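Local coordinates for protein RNA N6-adenosine-methyltransferase METTL16,RNA N6-adenosine-methyltransferase METTL16 (Homo sapiens, PDB 6M1U) that methylates the N6 of adenosine in RNA, including U6 small nuclear RNA, using S-adenosylmethionine as the methyl donor, at residues Lys56-Leu61 / Asn115-Val120. Numbering follows the deposited sequence.
Sequences KEEVSL and NVKKEV
Val59 O takes the amide N of Val116 at 2.7 Å and is also approached by the CA-H of Asn115, Asn115 CA lying 3.5 Å from Val59 O. Between segments 56-61 and 115-120, Val59 and Val116 form the hydrogen-bonded pair, Val59 N returning to Val116 O at 3.0 Å. Both valine side chains project to one face of the sheet, where each touches Thr35 of helix 30-44, which packs against the sheet here. On the other face, which carries Glu58 and Lys117, Asn115 OD1 accepts a hydrogen bond from the hydroxyl of Ser60, OG to OD1 2.9 Å, with the donor lying above the carbonyl plane, 51° out of it. Ser60 and Asn115 are an antiparallel non-hydrogen-bonded pair without backbone bonds to each other, and their side chains supply a direct bond there. With Asn115 CG set beside its backbone N (chi1 -66°), the amide leans toward the opposing strand and brings OD1 to the serine. Its ND2 is weakly bonded to Glu126 of strand 122-131, while Glu58 OE1, 3.5 Å from Asn115 ND2, is poorly angled for a bond; carboxylate and amide planes are turned 48° apart. The contact pairs strand 58-67 with the central strand 108-119 of a five-stranded antiparallel sheet. Next to the asparagine, Glu58 and Lys117 run side by side in the same direction, with Lys117 CE 3.7 Å from Glu58 OE1. Their charged ends nevertheless part: Glu58 OE1 stays 4.8 Å from Lys117 NZ, the ammonium forms a salt bridge with Glu126, and Glu58 OE2 turns back to the backbone N of Gly55 in the preceding loop.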
loop_
_atom_site.group_PDB
_atom_site.type_symbol
_atom_site.label_atom_id
_atom_site.label_comp_id
_atom_site.label_asym_id
_atom_site.label_seq_id
_atom_site.Cartn_x
_atom_site.Cartn_y
_atom_site.Cartn_z
ATOM N N LYS A 56 -16.075 -6.580 3.567
ATOM C CA LYS A 56 -16.791 -5.478 4.208
ATOM C C LYS A 56 -15.868 -4.617 5.058
ATOM O O LYS A 56 -16.098 -3.412 5.193
ATOM C CB LYS A 56 -17.940 -6.025 5.050
ATOM C CG LYS A 56 -18.934 -6.839 4.241
ATOM C CD LYS A 56 -20.071 -7.362 5.099
ATOM C CE LYS A 56 -21.069 -8.151 4.259
ATOM N NZ LYS A 56 -22.296 -8.496 5.053
ATOM N N GLU A 57 -14.804 -5.193 5.596
ATOM C CA GLU A 57 -13.959 -4.478 6.533
ATOM C C GLU A 57 -12.537 -4.307 6.005
ATOM O O GLU A 57 -11.572 -4.392 6.760
ATOM C CB GLU A 57 -13.986 -5.181 7.888
ATOM C CG GLU A 57 -15.381 -5.097 8.559
ATOM C CD GLU A 57 -15.367 -5.350 10.070
ATOM O OE1 GLU A 57 -14.492 -6.105 10.562
ATOM O OE2 GLU A 57 -16.243 -4.790 10.773
ATOM N N GLU A 58 -12.393 -4.035 4.700
ATOM C CA GLU A 58 -11.095 -3.828 4.040
ATOM C C GLU A 58 -11.286 -3.007 2.762
ATOM O O GLU A 58 -12.402 -2.862 2.256
ATOM C CB GLU A 58 -10.406 -5.156 3.696
ATOM C CG GLU A 58 -11.155 -5.896 2.615
ATOM C CD GLU A 58 -10.546 -7.233 2.195
ATOM O OE1 GLU A 58 -9.609 -7.756 2.839
ATOM O OE2 GLU A 58 -11.034 -7.774 1.194
ATOM N N VAL A 59 -10.179 -2.456 2.258
ATOM C CA VAL A 59 -10.095 -1.873 0.924
ATOM C C VAL A 59 -8.974 -2.572 0.164
ATOM O O VAL A 59 -7.918 -2.849 0.740
ATOM C CB VAL A 59 -9.815 -0.367 0.993
ATOM C CG1 VAL A 59 -9.797 0.248 -0.411
ATOM C CG2 VAL A 59 -10.812 0.301 1.896
ATOM N N SER A 60 -9.189 -2.862 -1.121
ATOM C CA SER A 60 -8.226 -3.624 -1.906
ATOM C C SER A 60 -7.782 -2.854 -3.141
ATOM O O SER A 60 -8.609 -2.281 -3.859
ATOM C CB SER A 60 -8.804 -4.965 -2.358
ATOM O OG SER A 60 -9.337 -5.677 -1.259
ATOM N N LEU A 61 -6.477 -2.886 -3.400
ATOM C CA LEU A 61 -5.901 -2.476 -4.669
ATOM C C LEU A 61 -5.415 -3.696 -5.432
ATOM O O LEU A 61 -4.738 -4.548 -4.859
ATOM C CB LEU A 61 -4.704 -1.580 -4.459
ATOM C CG LEU A 61 -5.051 -0.289 -3.809
ATOM C CD1 LEU A 61 -3.725 0.423 -3.611
ATOM C CD2 LEU A 61 -5.977 0.406 -4.784
ATOM N N ASN A 115 -4.419 -5.635 0.184
ATOM C CA ASN A 115 -5.549 -5.433 1.087
ATOM C C ASN A 115 -5.129 -4.511 2.225
ATOM O O ASN A 115 -4.051 -4.679 2.807
ATOM C CB ASN A 115 -6.062 -6.749 1.677
ATOM C CG ASN A 115 -6.674 -7.656 0.635
ATOM O OD1 ASN A 115 -6.953 -7.220 -0.466
ATOM N ND2 ASN A 115 -6.892 -8.920 0.979
ATOM N N VAL A 116 -5.968 -3.538 2.546
ATOM C CA VAL A 116 -5.770 -2.722 3.738
ATOM C C VAL A 116 -6.921 -3.051 4.674
ATOM O O VAL A 116 -8.064 -2.661 4.419
ATOM C CB VAL A 116 -5.699 -1.224 3.412
ATOM C CG1 VAL A 116 -5.384 -0.458 4.666
ATOM C CG2 VAL A 116 -4.636 -0.964 2.337
ATOM N N LYS A 117 -6.649 -3.892 5.673
ATOM C CA LYS A 117 -7.736 -4.353 6.576
ATOM C C LYS A 117 -7.534 -3.812 7.992
ATOM O O LYS A 117 -6.378 -3.587 8.388
ATOM C CB LYS A 117 -7.804 -5.883 6.589
ATOM C CG LYS A 117 -6.789 -6.586 5.700
ATOM C CD LYS A 117 -6.523 -8.014 6.117
ATOM C CE LYS A 117 -7.591 -8.977 5.648
ATOM N NZ LYS A 117 -7.326 -10.357 6.117
ATOM N N LYS A 118 -8.667 -3.502 8.615
ATOM C CA LYS A 118 -8.699 -2.949 9.980
ATOM C C LYS A 118 -8.609 -4.151 10.888
ATOM O O LYS A 118 -9.557 -4.909 10.945
ATOM C CB LYS A 118 -10.018 -2.226 10.242
ATOM C CG LYS A 118 -10.132 -1.554 11.597
ATOM C CD LYS A 118 -11.436 -0.814 11.785
ATOM C CE LYS A 118 -11.548 -0.168 13.148
ATOM N NZ LYS A 118 -12.829 0.557 13.330
ATOM N N GLU A 119 -7.457 -4.299 11.508
ATOM C CA GLU A 119 -7.197 -5.428 12.412
ATOM C C GLU A 119 -6.967 -4.779 13.762
ATOM O O GLU A 119 -6.222 -3.794 13.779
ATOM C CB GLU A 119 -5.957 -6.163 11.922
ATOM C CG GLU A 119 -5.596 -7.381 12.733
ATOM C CD GLU A 119 -4.111 -7.438 13.025
ATOM O OE1 GLU A 119 -3.563 -6.417 13.438
ATOM O OE2 GLU A 119 -3.510 -8.495 12.827
ATOM N N VAL A 120 -7.668 -5.249 14.795
ATOM C CA VAL A 120 -7.541 -4.646 16.148
ATOM C C VAL A 120 -7.856 -3.164 16.010
ATOM O O VAL A 120 -8.946 -2.823 15.549
ATOM C CB VAL A 120 -6.166 -4.870 16.794
ATOM C CG1 VAL A 120 -6.071 -4.125 18.113
ATOM C CG2 VAL A 120 -5.884 -6.349 16.986
#